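Local coordinates for protein glutathione S-transferase (Gordonia bronchialis, PDB 4PTS) that probably acts as a glutathione transferase, joining glutathione to or removing it from small-molecule substrates, at residues B[215-227]-B[314-326]. Sequence-based numbering, arbitrary orientation.
Sequences RLAQQRYLVGDTI and HHREELGGRPFGD
Asp225 and Gly321 approach to 4.9 Å between their CA atoms, and from there residues 321-323 run alongside the connection between helices 195-217 and 229-245, of which 218-227 is most, in the all-helical C-terminal domain of this glutathione transferase. Two backbone bonds tie the loops: Arg322 N to Asp225 O, 3.0 Å, and Ile227 N to Pro323 O, 3.1 Å. Toward Leu216 the grip passes to a side chain. Arg316, folded back by bends at chi2 (-76°) and chi3, presents its guanidinium end-on to Leu216 O, with NH1 at 2.8 Å and NH2 also donating. NH2 bonds Arg220 O as well, from above that carbonyl plane. Arginine suits this place because its flat, multiply donating end can reach two backbone carbonyls at once, those of Leu216 and Arg220. A leucine in place of Arg316 would probably leave Leu216 O and Arg220 O without these donors and weaken the hold of 314-326 on the turn 216-220. Beside it, Leu319 lays CB against Arg220 CB, an aliphatic contact between partly exposed residues. The Arg220 chain runs out extended, its CG over one face of the Tyr221 ring and its guanidinium between Tyr221 OH and Glu317 CA on opposite faces; NH2 makes a salt bridge to Asp268 of helix 260-270, which fixes its far end. Pro323, compact and apolar, packs its CB 4.4 Å from Tyr221 CZ and 3.9 Å from Ile227 CD1. Gly321 suits its place because its phi is positive (75°), a conformation a glycine adopts readily. Farther along, Arg322 NE meets Asp225 OD2 at 3.0 Å in a salt bridge, carboxylate and guanidinium planes 30° apart, the oxygen lying close to the guanidinium plane.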
ATOM      1  N   ARG B 215     -22.354  -8.630  -8.012  1.00 21.72           N
ATOM      2  CA  ARG B 215     -22.550  -9.901  -8.716  1.00 20.27           C
ATOM      3  C   ARG B 215     -22.285 -11.123  -7.843  1.00 19.32           C
ATOM      4  O   ARG B 215     -23.075 -12.057  -7.839  1.00 19.12           O
ATOM      5  CB  ARG B 215     -21.638  -9.942  -9.935  1.00 19.64           C
ATOM      6  CG  ARG B 215     -21.901 -11.096 -10.859  1.00 19.94           C
ATOM      7  CD  ARG B 215     -20.885 -11.071 -11.997  1.00 20.30           C
ATOM      8  NE  ARG B 215     -21.003 -12.235 -12.869  1.00 19.84           N
ATOM      9  CZ  ARG B 215     -21.757 -12.285 -13.956  1.00 19.62           C
ATOM     10  NH1 ARG B 215     -22.446 -11.229 -14.334  1.00 19.49           N
ATOM     11  NH2 ARG B 215     -21.831 -13.413 -14.668  1.00 20.14           N
ATOM     12  N   LEU B 216     -21.191 -11.094  -7.090  1.00 18.62           N
ATOM     13  CA  LEU B 216     -20.760 -12.248  -6.313  1.00 17.91           C
ATOM     14  C   LEU B 216     -21.378 -12.294  -4.934  1.00 18.45           C
ATOM     15  O   LEU B 216     -21.184 -13.256  -4.202  1.00 17.75           O
ATOM     16  CB  LEU B 216     -19.259 -12.254  -6.179  1.00 17.33           C
ATOM     17  CG  LEU B 216     -18.548 -12.620  -7.474  1.00 17.22           C
ATOM     18  CD1 LEU B 216     -17.072 -12.290  -7.303  1.00 17.50           C
ATOM     19  CD2 LEU B 216     -18.710 -14.081  -7.855  1.00 17.03           C
ATOM     20  N   ALA B 217     -22.136 -11.259  -4.579  1.00 19.20           N
ATOM     21  CA  ALA B 217     -22.914 -11.278  -3.353  1.00 19.50           C
ATOM     22  C   ALA B 217     -24.043 -12.258  -3.618  1.00 20.63           C
ATOM     23  O   ALA B 217     -24.501 -12.988  -2.723  1.00 20.88           O
ATOM     24  CB  ALA B 217     -23.451  -9.893  -3.047  1.00 18.99           C
ATOM     25  N   GLN B 218     -24.437 -12.267  -4.894  1.00 21.70           N
ATOM     26  CA  GLN B 218     -25.621 -12.912  -5.400  1.00 23.04           C
ATOM     27  C   GLN B 218     -25.351 -14.330  -5.900  1.00 23.68           C
ATOM     28  O   GLN B 218     -26.261 -14.982  -6.364  1.00 25.86           O
ATOM     29  CB  GLN B 218     -26.133 -12.018  -6.549  1.00 23.48           C
ATOM     30  CG  GLN B 218     -27.366 -12.442  -7.311  1.00 24.33           C
ATOM     31  CD  GLN B 218     -28.653 -12.256  -6.527  1.00 26.25           C
ATOM     32  OE1 GLN B 218     -29.012 -13.086  -5.689  1.00 27.68           O
ATOM     33  NE2 GLN B 218     -29.381 -11.187  -6.829  1.00 26.78           N
ATOM     34  N   GLN B 219     -24.125 -14.828  -5.805  1.00 24.12           N
ATOM     35  CA  GLN B 219     -23.725 -15.980  -6.616  1.00 24.01           C
ATOM     36  C   GLN B 219     -22.362 -16.467  -6.144  1.00 22.89           C
ATOM     37  O   GLN B 219     -21.487 -15.654  -5.848  1.00 23.59           O
ATOM     38  CB  GLN B 219     -23.578 -15.413  -8.022  1.00 26.46           C
ATOM     39  CG  GLN B 219     -23.952 -16.268  -9.200  1.00 27.94           C
ATOM     40  CD  GLN B 219     -23.829 -15.486 -10.513  1.00 29.72           C
ATOM     41  OE1 GLN B 219     -24.187 -14.312 -10.598  1.00 31.71           O
ATOM     42  NE2 GLN B 219     -23.332 -16.145 -11.541  1.00 31.28           N
ATOM     43  N   ARG B 220     -22.138 -17.766  -6.072  1.00 21.69           N
ATOM     44  CA  ARG B 220     -20.860 -18.227  -5.543  1.00 20.62           C
ATOM     45  C   ARG B 220     -19.699 -17.942  -6.488  1.00 20.98           C
ATOM     46  O   ARG B 220     -18.602 -17.625  -6.046  1.00 21.88           O
ATOM     47  CB  ARG B 220     -20.893 -19.707  -5.207  1.00 20.13           C
ATOM     48  CG  ARG B 220     -19.565 -20.190  -4.646  1.00 20.07           C
ATOM     49  CD  ARG B 220     -19.662 -21.537  -3.971  1.00 19.87           C
ATOM     50  NE  ARG B 220     -18.494 -21.835  -3.155  1.00 18.99           N
ATOM     51  CZ  ARG B 220     -18.183 -23.043  -2.713  1.00 18.48           C
ATOM     52  NH1 ARG B 220     -18.936 -24.093  -3.014  1.00 18.33           N
ATOM     53  NH2 ARG B 220     -17.105 -23.211  -1.976  1.00 18.60           N
ATOM     54  N   TYR B 221     -19.910 -18.129  -7.778  1.00 21.99           N
ATOM     55  CA  TYR B 221     -18.849 -17.933  -8.757  1.00 22.30           C
ATOM     56  C   TYR B 221     -19.329 -16.950  -9.791  1.00 21.81           C
ATOM     57  O   TYR B 221     -20.506 -16.582  -9.813  1.00 20.23           O
ATOM     58  CB  TYR B 221     -18.443 -19.269  -9.404  1.00 23.31           C
ATOM     59  CG  TYR B 221     -18.010 -20.333  -8.403  1.00 24.71           C
ATOM     60  CD1 TYR B 221     -16.797 -20.244  -7.755  1.00 24.76           C
ATOM     61  CD2 TYR B 221     -18.833 -21.434  -8.101  1.00 26.66           C
ATOM     62  CE1 TYR B 221     -16.400 -21.208  -6.834  1.00 26.13           C
ATOM     63  CE2 TYR B 221     -18.436 -22.412  -7.190  1.00 26.59           C
ATOM     64  CZ  TYR B 221     -17.208 -22.289  -6.559  1.00 26.48           C
ATOM     65  OH  TYR B 221     -16.767 -23.234  -5.659  1.00 27.25           O
ATOM     66  N   LEU B 222     -18.418 -16.547 -10.671  1.00 22.19           N
ATOM     67  CA  LEU B 222     -18.711 -15.520 -11.666  1.00 22.27           C
ATOM     68  C   LEU B 222     -19.738 -15.903 -12.706  1.00 22.68           C
ATOM     69  O   LEU B 222     -20.556 -15.077 -13.075  1.00 22.95           O
ATOM     70  CB  LEU B 222     -17.465 -15.146 -12.421  1.00 22.22           C
ATOM     71  CG  LEU B 222     -16.534 -14.228 -11.664  1.00 22.85           C
ATOM     72  CD1 LEU B 222     -15.213 -14.157 -12.421  1.00 22.65           C
ATOM     73  CD2 LEU B 222     -17.180 -12.855 -11.495  1.00 23.29           C
ATOM     74  N   VAL B 223     -19.674 -17.136 -13.202  1.00 24.14           N
ATOM     75  CA  VAL B 223     -20.589 -17.589 -14.241  1.00 25.38           C
ATOM     76  C   VAL B 223     -21.174 -18.932 -13.897  1.00 25.64           C
ATOM     77  O   VAL B 223     -20.464 -19.923 -13.823  1.00 27.65           O
ATOM     78  CB  VAL B 223     -19.887 -17.711 -15.596  1.00 25.72           C
ATOM     79  CG1 VAL B 223     -20.818 -18.339 -16.611  1.00 25.82           C
ATOM     80  CG2 VAL B 223     -19.442 -16.341 -16.081  1.00 26.52           C
ATOM     81  N   GLY B 224     -22.472 -18.946 -13.677  1.00 26.25           N
ATOM     82  CA  GLY B 224     -23.175 -20.159 -13.371  1.00 27.68           C
ATOM     83  C   GLY B 224     -22.815 -20.756 -12.033  1.00 30.15           C
ATOM     84  O   GLY B 224     -22.515 -20.055 -11.071  1.00 30.91           O
ATOM     85  N   ASP B 225     -22.768 -22.075 -12.035  1.00 34.26           N
ATOM     86  CA  ASP B 225     -22.876 -22.922 -10.868  1.00 39.67           C
ATOM     87  C   ASP B 225     -21.483 -23.442 -10.432  1.00 36.30           C
ATOM     88  O   ASP B 225     -21.313 -24.070  -9.381  1.00 35.08           O
ATOM     89  CB  ASP B 225     -23.788 -24.085 -11.325  1.00 47.97           C
ATOM     90  CG  ASP B 225     -24.235 -25.002 -10.196  1.00 58.74           C
ATOM     91  OD1 ASP B 225     -24.824 -24.505  -9.204  1.00 65.43           O
ATOM     92  OD2 ASP B 225     -24.018 -26.237 -10.335  1.00 64.39           O
ATOM     93  N   THR B 226     -20.485 -23.145 -11.252  1.00 33.54           N
ATOM     94  CA  THR B 226     -19.218 -23.862 -11.248  1.00 31.37           C
ATOM     95  C   THR B 226     -18.040 -22.924 -11.433  1.00 28.38           C
ATOM     96  O   THR B 226     -18.176 -21.792 -11.917  1.00 29.78           O
ATOM     97  CB  THR B 226     -19.126 -24.912 -12.386  1.00 33.30           C
ATOM     98  OG1 THR B 226     -18.940 -24.275 -13.667  1.00 33.28           O
ATOM     99  CG2 THR B 226     -20.378 -25.802 -12.411  1.00 34.26           C
ATOM    100  N   ILE B 227     -16.871 -23.418 -11.074  1.00 23.65           N
ATOM    101  CA  ILE B 227     -15.663 -22.739 -11.425  1.00 21.05           C
ATOM    102  C   ILE B 227     -15.513 -22.791 -12.943  1.00 20.81           C
ATOM    103  O   ILE B 227     -15.717 -23.826 -13.562  1.00 19.82           O
ATOM    104  CB  ILE B 227     -14.471 -23.366 -10.699  1.00 19.87           C
ATOM    105  CG1 ILE B 227     -14.526 -22.948  -9.229  1.00 20.32           C
ATOM    106  CG2 ILE B 227     -13.164 -22.910 -11.306  1.00 19.26           C
ATOM    107  CD1 ILE B 227     -13.686 -23.782  -8.294  1.00 20.34           C
ATOM    108  N   HIS B 314     -14.530 -18.675   4.920  1.00 31.34           N
ATOM    109  CA  HIS B 314     -15.169 -17.696   4.009  1.00 31.38           C
ATOM    110  C   HIS B 314     -16.700 -17.784   3.894  1.00 34.97           C
ATOM    111  O   HIS B 314     -17.337 -16.801   3.523  1.00 33.81           O
ATOM    112  CB  HIS B 314     -14.559 -17.820   2.611  1.00 29.53           C
ATOM    113  CG  HIS B 314     -14.444 -19.228   2.131  1.00 26.94           C
ATOM    114  ND1 HIS B 314     -15.468 -19.876   1.481  1.00 25.61           N
ATOM    115  CD2 HIS B 314     -13.431 -20.119   2.221  1.00 26.22           C
ATOM    116  CE1 HIS B 314     -15.094 -21.105   1.184  1.00 25.49           C
ATOM    117  NE2 HIS B 314     -13.863 -21.279   1.627  1.00 26.30           N
ATOM    118  N   HIS B 315     -17.275 -18.954   4.191  1.00 40.12           N
ATOM    119  CA  HIS B 315     -18.742 -19.157   4.209  1.00 45.27           C
ATOM    120  C   HIS B 315     -19.425 -18.898   2.869  1.00 45.72           C
ATOM    121  O   HIS B 315     -20.510 -18.305   2.807  1.00 52.83           O
ATOM    122  CB  HIS B 315     -19.395 -18.314   5.308  1.00 50.49           C
ATOM    123  CG  HIS B 315     -18.794 -18.559   6.643  1.00 58.70           C
ATOM    124  ND1 HIS B 315     -17.866 -17.706   7.205  1.00 59.81           N
ATOM    125  CD2 HIS B 315     -18.918 -19.608   7.492  1.00 64.70           C
ATOM    126  CE1 HIS B 315     -17.467 -18.206   8.362  1.00 65.98           C
ATOM    127  NE2 HIS B 315     -18.091 -19.358   8.560  1.00 68.76           N
ATOM    128  N   ARG B 316     -18.775 -19.334   1.800  1.00 41.58           N
ATOM    129  CA  ARG B 316     -19.303 -19.175   0.464  1.00 37.88           C
ATOM    130  C   ARG B 316     -20.067 -20.421   0.089  1.00 39.07           C
ATOM    131  O   ARG B 316     -20.801 -20.433  -0.877  1.00 36.77           O
ATOM    132  CB  ARG B 316     -18.169 -18.928  -0.517  1.00 35.63           C
ATOM    133  CG  ARG B 316     -17.424 -17.625  -0.266  1.00 34.26           C
ATOM    134  CD  ARG B 316     -18.216 -16.416  -0.730  1.00 33.19           C
ATOM    135  NE  ARG B 316     -18.241 -16.288  -2.188  1.00 31.22           N
ATOM    136  CZ  ARG B 316     -18.995 -15.407  -2.832  1.00 29.17           C
ATOM    137  NH1 ARG B 316     -19.791 -14.588  -2.158  1.00 29.15           N
ATOM    138  NH2 ARG B 316     -18.969 -15.342  -4.153  1.00 28.48           N
ATOM    139  N   GLU B 317     -19.901 -21.471   0.881  1.00 43.49           N
ATOM    140  CA  GLU B 317     -20.591 -22.739   0.661  1.00 44.31           C
ATOM    141  C   GLU B 317     -22.080 -22.469   0.878  1.00 41.15           C
ATOM    142  O   GLU B 317     -22.938 -23.038   0.209  1.00 40.01           O
ATOM    143  CB  GLU B 317     -20.093 -23.828   1.625  1.00 47.65           C
ATOM    144  CG  GLU B 317     -18.644 -23.682   2.116  1.00 54.13           C
ATOM    145  CD  GLU B 317     -18.532 -22.846   3.413  1.00 58.56           C
ATOM    146  OE1 GLU B 317     -17.414 -22.376   3.754  1.00 61.81           O
ATOM    147  OE2 GLU B 317     -19.564 -22.659   4.107  1.00 60.04           O
ATOM    148  N   GLU B 318     -22.361 -21.562   1.804  1.00 37.53           N
ATOM    149  CA  GLU B 318     -23.699 -21.128   2.096  1.00 37.08           C
ATOM    150  C   GLU B 318     -24.412 -20.541   0.861  1.00 37.16           C
ATOM    151  O   GLU B 318     -25.630 -20.462   0.831  1.00 35.22           O
ATOM    152  CB  GLU B 318     -23.664 -20.156   3.279  1.00 39.00           C
ATOM    153  CG  GLU B 318     -23.437 -18.687   2.944  1.00 42.22           C
ATOM    154  N   LEU B 319     -23.661 -20.170  -0.174  1.00 39.76           N
ATOM    155  CA  LEU B 319     -24.243 -19.712  -1.456  1.00 39.34           C
ATOM    156  C   LEU B 319     -24.516 -20.835  -2.468  1.00 40.43           C
ATOM    157  O   LEU B 319     -24.931 -20.574  -3.597  1.00 38.31           O
ATOM    158  CB  LEU B 319     -23.339 -18.656  -2.092  1.00 39.45           C
ATOM    159  CG  LEU B 319     -23.524 -17.262  -1.488  1.00 43.17           C
ATOM    160  CD1 LEU B 319     -22.210 -16.512  -1.383  1.00 44.83           C
ATOM    161  CD2 LEU B 319     -24.540 -16.447  -2.284  1.00 43.83           C
ATOM    162  N   GLY B 320     -24.296 -22.083  -2.057  1.00 43.23           N
ATOM    163  CA  GLY B 320     -24.522 -23.237  -2.923  1.00 44.36           C
ATOM    164  C   GLY B 320     -23.362 -23.472  -3.874  1.00 45.75           C
ATOM    165  O   GLY B 320     -22.206 -23.363  -3.477  1.00 43.22           O
ATOM    166  N   GLY B 321     -23.681 -23.814  -5.126  1.00 48.21           N
ATOM    167  CA  GLY B 321     -22.685 -24.121  -6.170  1.00 47.81           C
ATOM    168  C   GLY B 321     -22.018 -25.488  -6.029  1.00 48.73           C
ATOM    169  O   GLY B 321     -21.939 -26.044  -4.934  1.00 46.03           O
ATOM    170  N   ARG B 322     -21.539 -26.033  -7.144  1.00 50.45           N
ATOM    171  CA  ARG B 322     -20.589 -27.141  -7.104  1.00 51.32           C
ATOM    172  C   ARG B 322     -19.308 -26.683  -7.812  1.00 46.10           C
ATOM    173  O   ARG B 322     -19.340 -26.433  -9.028  1.00 43.82           O
ATOM    174  CB  ARG B 322     -21.139 -28.401  -7.784  1.00 56.99           C
ATOM    175  CG  ARG B 322     -22.584 -28.765  -7.468  1.00 61.91           C
ATOM    176  CD  ARG B 322     -23.100 -29.754  -8.506  1.00 65.36           C
ATOM    177  NE  ARG B 322     -23.262 -29.099  -9.816  1.00 71.48           N
ATOM    178  CZ  ARG B 322     -23.262 -29.714 -11.005  1.00 70.41           C
ATOM    179  NH1 ARG B 322     -23.108 -31.040 -11.092  1.00 70.12           N
ATOM    180  NH2 ARG B 322     -23.408 -28.988 -12.121  1.00 65.72           N
ATOM    181  N   PRO B 323     -18.186 -26.551  -7.053  1.00 40.75           N
ATOM    182  CA  PRO B 323     -16.896 -26.119  -7.604  1.00 39.15           C
ATOM    183  C   PRO B 323     -16.536 -26.833  -8.903  1.00 37.89           C
ATOM    184  O   PRO B 323     -16.269 -26.194  -9.917  1.00 37.42           O
ATOM    185  CB  PRO B 323     -15.891 -26.487  -6.503  1.00 38.59           C
ATOM    186  CG  PRO B 323     -16.667 -26.532  -5.254  1.00 38.14           C
ATOM    187  CD  PRO B 323     -18.109 -26.767  -5.594  1.00 38.91           C
ATOM    188  N   PHE B 324     -16.553 -28.153  -8.870  1.00 38.61           N
ATOM    189  CA  PHE B 324     -16.093 -28.926 -10.004  1.00 40.65           C
ATOM    190  C   PHE B 324     -17.217 -29.498 -10.856  1.00 42.36           C
ATOM    191  O   PHE B 324     -16.978 -29.906 -11.996  1.00 44.34           O
ATOM    192  CB  PHE B 324     -15.135 -29.987  -9.507  1.00 40.66           C
ATOM    193  CG  PHE B 324     -13.886 -29.402  -8.929  1.00 40.36           C
ATOM    194  CD1 PHE B 324     -12.852 -29.017  -9.762  1.00 40.16           C
ATOM    195  CD2 PHE B 324     -13.760 -29.195  -7.565  1.00 40.73           C
ATOM    196  CE1 PHE B 324     -11.691 -28.468  -9.249  1.00 39.65           C
ATOM    197  CE2 PHE B 324     -12.607 -28.631  -7.046  1.00 40.28           C
ATOM    198  CZ  PHE B 324     -11.572 -28.267  -7.893  1.00 39.82           C
ATOM    199  N   GLY B 325     -18.427 -29.526 -10.304  1.00 45.58           N
ATOM    200  CA  GLY B 325     -19.639 -29.783 -11.077  1.00 48.36           C
ATOM    201  C   GLY B 325     -19.651 -31.143 -11.731  1.00 51.03           C
ATOM    202  O   GLY B 325     -19.360 -31.259 -12.922  1.00 55.41           O
ATOM    203  N   ASP B 326     -19.992 -32.169 -10.952  1.00 51.71           N
ATOM    204  CA  ASP B 326     -19.841 -33.592 -11.346  1.00 53.14           C
ATOM    205  C   ASP B 326     -18.414 -33.947 -11.854  1.00 48.20           C
ATOM    206  O   ASP B 326     -18.235 -34.845 -12.650  1.00 46.50           O
ATOM    207  CB  ASP B 326     -21.038 -34.179 -12.190  1.00 57.74           C
ATOM    208  CG  ASP B 326     -21.280 -33.501 -13.575  1.00 58.59           C
ATOM    209  OD1 ASP B 326     -20.358 -32.928 -14.179  1.00 61.60           O
ATOM    210  OD2 ASP B 326     -22.422 -33.593 -14.090  1.00 55.45           O
TER